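Local coordinates for protein prenylcyclase (Actinoplanes teichomyceticus, PDB 6IJ1) that probably acts in terpenoid biosynthesis as a prenyltransferase- or cyclase-type enzyme, its exact reaction being unestablished, at residues D151-A163 and P191-A205. Numbering follows the deposited sequence.
Sequences DGWCGGHVCVTAA and PAYWWIDPELSTALA
Two backbone amides grip the sulfur of Cys159: Tyr193 N donates to Cys159 SG over 3.3 Å in a more bent bond, and Trp194 N gives a longer, nearly straight one at 172°. With chi1 at 47°, SG sits between its own backbone N and carbonyl carbon, which points it from the first turn of helix 158-164 at the backbone of the 193-194 loop. The contact pairs two roughly parallel helices, 158-164 and 198-209, in a chain whose succession of helices is consistent with the helical barrel of terpene-cyclase-like and prenyltransferase proteins; their preceding loops carry a buried aromatic cluster of Trp153, His157, Tyr193 and Trp194.

In that cluster the rings of Tyr193 and His157 form an offset face-to-face stack, centroids 3.9 Å apart and planes nearly parallel, with Gly155 O over the far face of the imidazole. His157, the N-cap residue, is fixed in rotation at both ring nitrogens: NE2 donates to Gly152 O at 2.8 Å, a carbonyl that also takes Gly155 N, while ND1 bonds Thr131 OG1. Trp194 NE1 shares that hydroxyl, and the Trp194 indole turns its edge to the His157 face. At its far corner Trp194 CH2 lies 3.4 Å from Trp153 NE1, over the pyrrole face in an edge-to-face pair with planes at 62°; Trp153 NE1 itself hydrogen-bonds Val294 O. Tyr193 OH meets the edge of Trp153 and bonds Glu298 O; replacing Tyr193 with a leucine would probably strip the imidazole of its stacking partner and leave that carbonyl without its hydroxyl mate.

Further along, the axes of segments 158-163 and 198-205 approach to 8.0 Å, with alanine and serine at the crossing. Ala162 CB rests against Ser201 O at 3.5 Å and Ala205 CB at 3.8 Å; flanking them, Leu204 CD1 reaches Ala163 CB at 4.0 Å.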
ATOM      1  N   ASP A 151      12.545 -11.166  14.463  1.00 21.04           N
ATOM      2  CA  ASP A 151      13.528 -10.417  13.692  1.00 22.40           C
ATOM      3  C   ASP A 151      13.112 -10.179  12.234  1.00 26.71           C
ATOM      4  O   ASP A 151      13.578  -9.203  11.631  1.00 25.74           O
ATOM      5  CB  ASP A 151      14.888 -11.121  13.658  1.00 26.27           C
ATOM      6  CG  ASP A 151      15.621 -11.093  15.002  1.00 36.59           C
ATOM      7  OD1 ASP A 151      15.126 -10.518  16.015  1.00 35.15           O
ATOM      8  OD2 ASP A 151      16.721 -11.703  15.007  1.00 43.91           O
ATOM      9  N   GLY A 152      12.319 -11.073  11.619  1.00 20.72           N
ATOM     10  CA  GLY A 152      11.825 -10.795  10.270  1.00 17.02           C
ATOM     11  C   GLY A 152      10.981  -9.531  10.263  1.00 17.06           C
ATOM     12  O   GLY A 152      11.144  -8.660   9.392  1.00 16.63           O
ATOM     13  N   TRP A 153      10.059  -9.422  11.228  1.00 16.33           N
ATOM     14  CA  TRP A 153       9.117  -8.316  11.323  1.00 15.83           C
ATOM     15  C   TRP A 153       9.795  -7.008  11.689  1.00 16.88           C
ATOM     16  O   TRP A 153       9.223  -5.934  11.428  1.00 16.34           O
ATOM     17  CB  TRP A 153       8.004  -8.645  12.334  1.00 15.33           C
ATOM     18  CG  TRP A 153       6.977  -9.581  11.792  1.00 15.34           C
ATOM     19  CD1 TRP A 153       7.089 -10.369  10.690  1.00 16.14           C
ATOM     20  CD2 TRP A 153       5.700  -9.785  12.332  1.00 17.35           C
ATOM     21  NE1 TRP A 153       5.892 -11.080  10.514  1.00 16.33           N
ATOM     22  CE2 TRP A 153       5.036 -10.733  11.498  1.00 16.06           C
ATOM     23  CE3 TRP A 153       5.015  -9.231  13.411  1.00 22.47           C
ATOM     24  CZ2 TRP A 153       3.721 -11.140  11.734  1.00 19.44           C
ATOM     25  CZ3 TRP A 153       3.689  -9.645  13.648  1.00 24.51           C
ATOM     26  CH2 TRP A 153       3.078 -10.599  12.808  1.00 20.63           C
ATOM     27  N   CYS A 154      10.996  -7.071  12.260  1.00 17.40           N
ATOM     28  CA  CYS A 154      11.710  -5.863  12.663  1.00 18.02           C
ATOM     29  C   CYS A 154      12.851  -5.544  11.738  1.00 18.91           C
ATOM     30  O   CYS A 154      13.579  -4.573  12.005  1.00 18.10           O
ATOM     31  CB  CYS A 154      12.211  -6.024  14.112  1.00 19.36           C
ATOM     32  SG  CYS A 154      10.857  -6.163  15.263  1.00 21.10           S
ATOM     33  N   GLY A 155      12.992  -6.279  10.600  1.00 18.57           N
ATOM     34  CA  GLY A 155      13.971  -5.976   9.585  1.00 16.23           C
ATOM     35  C   GLY A 155      13.446  -4.956   8.597  1.00 15.50           C
ATOM     36  O   GLY A 155      12.257  -4.631   8.619  1.00 16.60           O
ATOM     37  N   GLY A 156      14.354  -4.479   7.761  1.00 17.29           N
ATOM     38  CA  GLY A 156      13.973  -3.507   6.736  1.00 16.61           C
ATOM     39  C   GLY A 156      13.057  -4.158   5.713  1.00 16.12           C
ATOM     40  O   GLY A 156      13.338  -5.236   5.199  1.00 17.85           O
ATOM     41  N   HIS A 157      11.999  -3.429   5.341  1.00 14.15           N
ATOM     42  CA  HIS A 157      10.987  -3.978   4.421  1.00 13.26           C
ATOM     43  C   HIS A 157      10.887  -3.028   3.235  1.00 13.62           C
ATOM     44  O   HIS A 157      10.535  -1.846   3.398  1.00 14.56           O
ATOM     45  CB  HIS A 157       9.675  -4.065   5.136  1.00 13.06           C
ATOM     46  CG  HIS A 157       9.723  -5.064   6.261  1.00 12.45           C
ATOM     47  ND1 HIS A 157       8.999  -4.933   7.412  1.00 14.78           N
ATOM     48  CD2 HIS A 157      10.373  -6.251   6.349  1.00 14.94           C
ATOM     49  CE1 HIS A 157       9.254  -5.965   8.219  1.00 15.99           C
ATOM     50  NE2 HIS A 157      10.099  -6.776   7.604  1.00 14.66           N
ATOM     51  N   VAL A 158      11.136  -3.567   2.033  1.00 12.99           N
ATOM     52  CA  VAL A 158      11.215  -2.684   0.872  1.00 12.90           C
ATOM     53  C   VAL A 158       9.838  -2.100   0.521  1.00 13.98           C
ATOM     54  O   VAL A 158       9.749  -0.958   0.054  1.00 14.55           O
ATOM     55  CB  VAL A 158      11.842  -3.432  -0.319  1.00 14.71           C
ATOM     56  CG1 VAL A 158      11.816  -2.579  -1.579  1.00 16.11           C
ATOM     57  CG2 VAL A 158      13.279  -3.806  -0.017  1.00 15.80           C
ATOM     58  N   CYS A 159       8.740  -2.852   0.723  1.00 14.31           N
ATOM     59  CA  CYS A 159       7.406  -2.298   0.422  1.00 14.30           C
ATOM     60  C   CYS A 159       7.018  -1.142   1.342  1.00 14.20           C
ATOM     61  O   CYS A 159       6.447  -0.152   0.885  1.00 15.25           O
ATOM     62  CB  CYS A 159       6.353  -3.448   0.524  1.00 14.06           C
ATOM     63  SG  CYS A 159       6.543  -4.485   2.051  1.00 13.99           S
ATOM     64  N   VAL A 160       7.347  -1.257   2.632  1.00 14.31           N
ATOM     65  CA  VAL A 160       7.071  -0.165   3.568  1.00 12.23           C
ATOM     66  C   VAL A 160       7.981   1.000   3.252  1.00 13.63           C
ATOM     67  O   VAL A 160       7.543   2.159   3.252  1.00 14.36           O
ATOM     68  CB  VAL A 160       7.280  -0.690   4.995  1.00 12.52           C
ATOM     69  CG1 VAL A 160       7.124   0.455   5.997  1.00 15.43           C
ATOM     70  CG2 VAL A 160       6.260  -1.854   5.271  1.00 13.81           C
ATOM     71  N   THR A 161       9.254   0.705   2.960  1.00 13.78           N
ATOM     72  CA  THR A 161      10.184   1.785   2.591  1.00 13.79           C
ATOM     73  C   THR A 161       9.684   2.496   1.354  1.00 14.59           C
ATOM     74  O   THR A 161       9.709   3.740   1.280  1.00 14.52           O
ATOM     75  CB  THR A 161      11.554   1.206   2.331  1.00 13.66           C
ATOM     76  OG1 THR A 161      11.975   0.434   3.450  1.00 14.61           O
ATOM     77  CG2 THR A 161      12.601   2.307   2.053  1.00 14.85           C
ATOM     78  N   ALA A 162       9.210   1.732   0.362  1.00 13.36           N
ATOM     79  CA  ALA A 162       8.715   2.344  -0.872  1.00 14.49           C
ATOM     80  C   ALA A 162       7.577   3.303  -0.605  1.00 14.17           C
ATOM     81  O   ALA A 162       7.502   4.347  -1.248  1.00 15.55           O
ATOM     82  CB  ALA A 162       8.258   1.224  -1.838  1.00 14.39           C
ATOM     83  N   ALA A 163       6.680   2.975   0.324  1.00 13.45           N
ATOM     84  CA  ALA A 163       5.563   3.859   0.660  1.00 11.13           C
ATOM     85  C   ALA A 163       6.042   5.082   1.414  1.00 14.33           C
ATOM     86  O   ALA A 163       5.727   6.222   1.008  1.00 15.30           O
ATOM     87  CB  ALA A 163       4.539   3.081   1.515  1.00 14.31           C
ATOM     88  N   PRO A 191      11.293  -5.682  -4.744  1.00 16.32           N
ATOM     89  CA  PRO A 191      10.606  -6.755  -4.043  1.00 16.86           C
ATOM     90  C   PRO A 191       9.753  -6.197  -2.905  1.00 16.57           C
ATOM     91  O   PRO A 191       9.921  -5.066  -2.476  1.00 15.35           O
ATOM     92  CB  PRO A 191      11.785  -7.566  -3.502  1.00 19.57           C
ATOM     93  CG  PRO A 191      12.764  -6.509  -3.139  1.00 20.10           C
ATOM     94  CD  PRO A 191      12.708  -5.548  -4.308  1.00 17.40           C
ATOM     95  N   ALA A 192       8.823  -7.025  -2.416  1.00 15.59           N
ATOM     96  CA  ALA A 192       7.930  -6.662  -1.322  1.00 14.92           C
ATOM     97  C   ALA A 192       8.114  -7.695  -0.218  1.00 14.82           C
ATOM     98  O   ALA A 192       8.406  -8.859  -0.496  1.00 17.62           O
ATOM     99  CB  ALA A 192       6.455  -6.671  -1.746  1.00 17.50           C
ATOM    100  N   TYR A 193       7.925  -7.270   1.031  1.00 12.76           N
ATOM    101  CA  TYR A 193       7.905  -8.219   2.131  1.00 14.62           C
ATOM    102  C   TYR A 193       6.508  -8.747   2.365  1.00 14.34           C
ATOM    103  O   TYR A 193       6.303  -9.974   2.351  1.00 14.20           O
ATOM    104  CB  TYR A 193       8.435  -7.529   3.394  1.00 14.17           C
ATOM    105  CG  TYR A 193       8.629  -8.457   4.597  1.00 14.34           C
ATOM    106  CD1 TYR A 193       9.755  -9.322   4.680  1.00 12.87           C
ATOM    107  CD2 TYR A 193       7.708  -8.445   5.663  1.00 11.84           C
ATOM    108  CE1 TYR A 193       9.927 -10.118   5.836  1.00 13.22           C
ATOM    109  CE2 TYR A 193       7.910  -9.236   6.818  1.00 13.30           C
ATOM    110  CZ  TYR A 193       9.028 -10.069   6.858  1.00 14.74           C
ATOM    111  OH  TYR A 193       9.164 -10.825   8.010  1.00 16.29           O
ATOM    112  N   TRP A 194       5.523  -7.863   2.512  1.00 12.51           N
ATOM    113  CA  TRP A 194       4.180  -8.257   2.893  1.00 13.24           C
ATOM    114  C   TRP A 194       3.274  -8.615   1.721  1.00 13.30           C
ATOM    115  O   TRP A 194       2.100  -8.899   1.977  1.00 13.97           O
ATOM    116  CB  TRP A 194       3.482  -7.148   3.720  1.00 13.76           C
ATOM    117  CG  TRP A 194       4.223  -6.781   5.000  1.00 13.12           C
ATOM    118  CD1 TRP A 194       4.934  -5.660   5.232  1.00 14.16           C
ATOM    119  CD2 TRP A 194       4.235  -7.539   6.221  1.00 13.57           C
ATOM    120  NE1 TRP A 194       5.421  -5.657   6.538  1.00 13.61           N
ATOM    121  CE2 TRP A 194       5.004  -6.818   7.152  1.00 13.84           C
ATOM    122  CE3 TRP A 194       3.664  -8.753   6.600  1.00 13.99           C
ATOM    123  CZ2 TRP A 194       5.230  -7.253   8.443  1.00 16.82           C
ATOM    124  CZ3 TRP A 194       3.884  -9.201   7.899  1.00 15.03           C
ATOM    125  CH2 TRP A 194       4.670  -8.461   8.796  1.00 15.02           C
ATOM    126  N   TRP A 195       3.730  -8.489   0.482  1.00 13.84           N
ATOM    127  CA  TRP A 195       2.815  -8.606  -0.657  1.00 11.56           C
ATOM    128  C   TRP A 195       3.335  -9.644  -1.622  1.00 14.84           C
ATOM    129  O   TRP A 195       4.533  -9.743  -1.874  1.00 15.31           O
ATOM    130  CB  TRP A 195       2.652  -7.253  -1.398  1.00 12.38           C
ATOM    131  CG  TRP A 195       2.114  -6.231  -0.449  1.00 12.02           C
ATOM    132  CD1 TRP A 195       2.848  -5.338   0.316  1.00 13.12           C
ATOM    133  CD2 TRP A 195       0.722  -5.948  -0.164  1.00 12.61           C
ATOM    134  NE1 TRP A 195       1.989  -4.556   1.081  1.00 13.60           N
ATOM    135  CE2 TRP A 195       0.682  -4.900   0.792  1.00 13.48           C
ATOM    136  CE3 TRP A 195      -0.500  -6.500  -0.600  1.00 14.03           C
ATOM    137  CZ2 TRP A 195      -0.519  -4.419   1.322  1.00 14.42           C
ATOM    138  CZ3 TRP A 195      -1.686  -5.999  -0.086  1.00 14.58           C
ATOM    139  CH2 TRP A 195      -1.708  -4.971   0.859  1.00 15.71           C
ATOM    140  N   ILE A 196       2.392 -10.429  -2.176  1.00 13.20           N
ATOM    141  CA  ILE A 196       2.708 -11.424  -3.197  1.00 16.52           C
ATOM    142  C   ILE A 196       3.176 -10.767  -4.500  1.00 15.29           C
ATOM    143  O   ILE A 196       4.023 -11.315  -5.198  1.00 16.58           O
ATOM    144  CB  ILE A 196       1.431 -12.262  -3.434  1.00 18.82           C
ATOM    145  CG1 ILE A 196       1.203 -13.151  -2.211  1.00 21.48           C
ATOM    146  CG2 ILE A 196       1.541 -13.040  -4.727  1.00 21.95           C
ATOM    147  CD1 ILE A 196       2.249 -14.247  -2.062  1.00 25.49           C
ATOM    148  N   ASP A 197       2.623  -9.616  -4.836  1.00 13.76           N
ATOM    149  CA  ASP A 197       2.831  -8.982  -6.130  1.00 13.75           C
ATOM    150  C   ASP A 197       3.924  -7.923  -6.010  1.00 15.14           C
ATOM    151  O   ASP A 197       3.696  -6.917  -5.345  1.00 15.43           O
ATOM    152  CB  ASP A 197       1.536  -8.330  -6.617  1.00 14.33           C
ATOM    153  CG  ASP A 197       0.400  -9.337  -6.756  1.00 15.60           C
ATOM    154  OD1 ASP A 197       0.581 -10.380  -7.437  1.00 16.82           O
ATOM    155  OD2 ASP A 197      -0.692  -9.086  -6.198  1.00 15.72           O
ATOM    156  N   PRO A 198       5.071  -8.081  -6.669  1.00 14.50           N
ATOM    157  CA  PRO A 198       6.091  -7.020  -6.643  1.00 14.79           C
ATOM    158  C   PRO A 198       5.627  -5.770  -7.349  1.00 14.40           C
ATOM    159  O   PRO A 198       6.273  -4.714  -7.173  1.00 15.33           O
ATOM    160  CB  PRO A 198       7.278  -7.663  -7.360  1.00 17.78           C
ATOM    161  CG  PRO A 198       6.656  -8.677  -8.291  1.00 19.73           C
ATOM    162  CD  PRO A 198       5.494  -9.247  -7.443  1.00 15.44           C
ATOM    163  N   GLU A 199       4.530  -5.839  -8.121  1.00 13.62           N
ATOM    164  CA  GLU A 199       3.958  -4.597  -8.623  1.00 14.18           C
ATOM    165  C   GLU A 199       3.624  -3.612  -7.507  1.00 14.16           C
ATOM    166  O   GLU A 199       3.602  -2.407  -7.753  1.00 14.60           O
ATOM    167  CB  GLU A 199       2.681  -4.900  -9.424  1.00 14.19           C
ATOM    168  CG  GLU A 199       2.920  -5.692 -10.765  1.00 14.63           C
ATOM    169  CD  GLU A 199       3.122  -7.185 -10.581  1.00 15.99           C
ATOM    170  OE1 GLU A 199       3.156  -7.719  -9.455  1.00 16.69           O
ATOM    171  OE2 GLU A 199       3.319  -7.847 -11.639  1.00 19.41           O
ATOM    172  N   LEU A 200       3.277  -4.084  -6.301  1.00 13.60           N
ATOM    173  CA  LEU A 200       2.922  -3.161  -5.238  1.00 12.70           C
ATOM    174  C   LEU A 200       4.125  -2.358  -4.793  1.00 13.42           C
ATOM    175  O   LEU A 200       4.050  -1.115  -4.807  1.00 13.03           O
ATOM    176  CB  LEU A 200       2.285  -3.969  -4.095  1.00 12.99           C
ATOM    177  CG  LEU A 200       1.883  -3.244  -2.810  1.00 14.78           C
ATOM    178  CD1 LEU A 200       3.118  -2.762  -1.870  1.00 15.43           C
ATOM    179  CD2 LEU A 200       0.935  -2.099  -3.093  1.00 14.26           C
ATOM    180  N   SER A 201       5.236  -3.024  -4.432  1.00 14.18           N
ATOM    181  CA  SER A 201       6.416  -2.263  -3.999  1.00 13.91           C
ATOM    182  C   SER A 201       6.924  -1.387  -5.127  1.00 15.22           C
ATOM    183  O   SER A 201       7.341  -0.249  -4.910  1.00 14.54           O
ATOM    184  CB  SER A 201       7.495  -3.237  -3.524  1.00 17.34           C
ATOM    185  OG  SER A 201       7.503  -4.413  -4.398  1.00 20.76           O
ATOM    186  N   THR A 202       6.838  -1.892  -6.368  1.00 12.69           N
ATOM    187  CA  THR A 202       7.378  -1.127  -7.503  1.00 12.27           C
ATOM    188  C   THR A 202       6.582   0.137  -7.756  1.00 13.51           C
ATOM    189  O   THR A 202       7.165   1.241  -7.985  1.00 14.37           O
ATOM    190  CB  THR A 202       7.434  -2.036  -8.756  1.00 12.50           C
ATOM    191  OG1 THR A 202       8.256  -3.149  -8.427  1.00 14.37           O
ATOM    192  CG2 THR A 202       8.022  -1.292  -9.978  1.00 14.18           C
ATOM    193  N   ALA A 203       5.243   0.028  -7.778  1.00 11.96           N
ATOM    194  CA  ALA A 203       4.416   1.205  -8.024  1.00 13.19           C
ATOM    195  C   ALA A 203       4.568   2.240  -6.922  1.00 13.31           C
ATOM    196  O   ALA A 203       4.681   3.431  -7.207  1.00 14.82           O
ATOM    197  CB  ALA A 203       2.925   0.802  -8.154  1.00 13.68           C
ATOM    198  N   LEU A 204       4.578   1.800  -5.658  1.00 13.77           N
ATOM    199  CA  LEU A 204       4.726   2.794  -4.585  1.00 13.16           C
ATOM    200  C   LEU A 204       6.096   3.436  -4.644  1.00 14.55           C
ATOM    201  O   LEU A 204       6.196   4.647  -4.438  1.00 14.93           O
ATOM    202  CB  LEU A 204       4.497   2.124  -3.224  1.00 13.32           C
ATOM    203  CG  LEU A 204       3.105   1.482  -3.049  1.00 15.52           C
ATOM    204  CD1 LEU A 204       2.978   1.109  -1.543  1.00 15.59           C
ATOM    205  CD2 LEU A 204       1.953   2.338  -3.509  1.00 17.61           C
ATOM    206  N   ALA A 205       7.132   2.638  -4.947  1.00 14.96           N
ATOM    207  CA  ALA A 205       8.488   3.184  -5.017  1.00 13.92           C
ATOM    208  C   ALA A 205       8.577   4.274  -6.081  1.00 14.95           C
ATOM    209  O   ALA A 205       9.070   5.387  -5.827  1.00 15.39           O
ATOM    210  CB  ALA A 205       9.481   2.088  -5.324  1.00 16.21           C
TER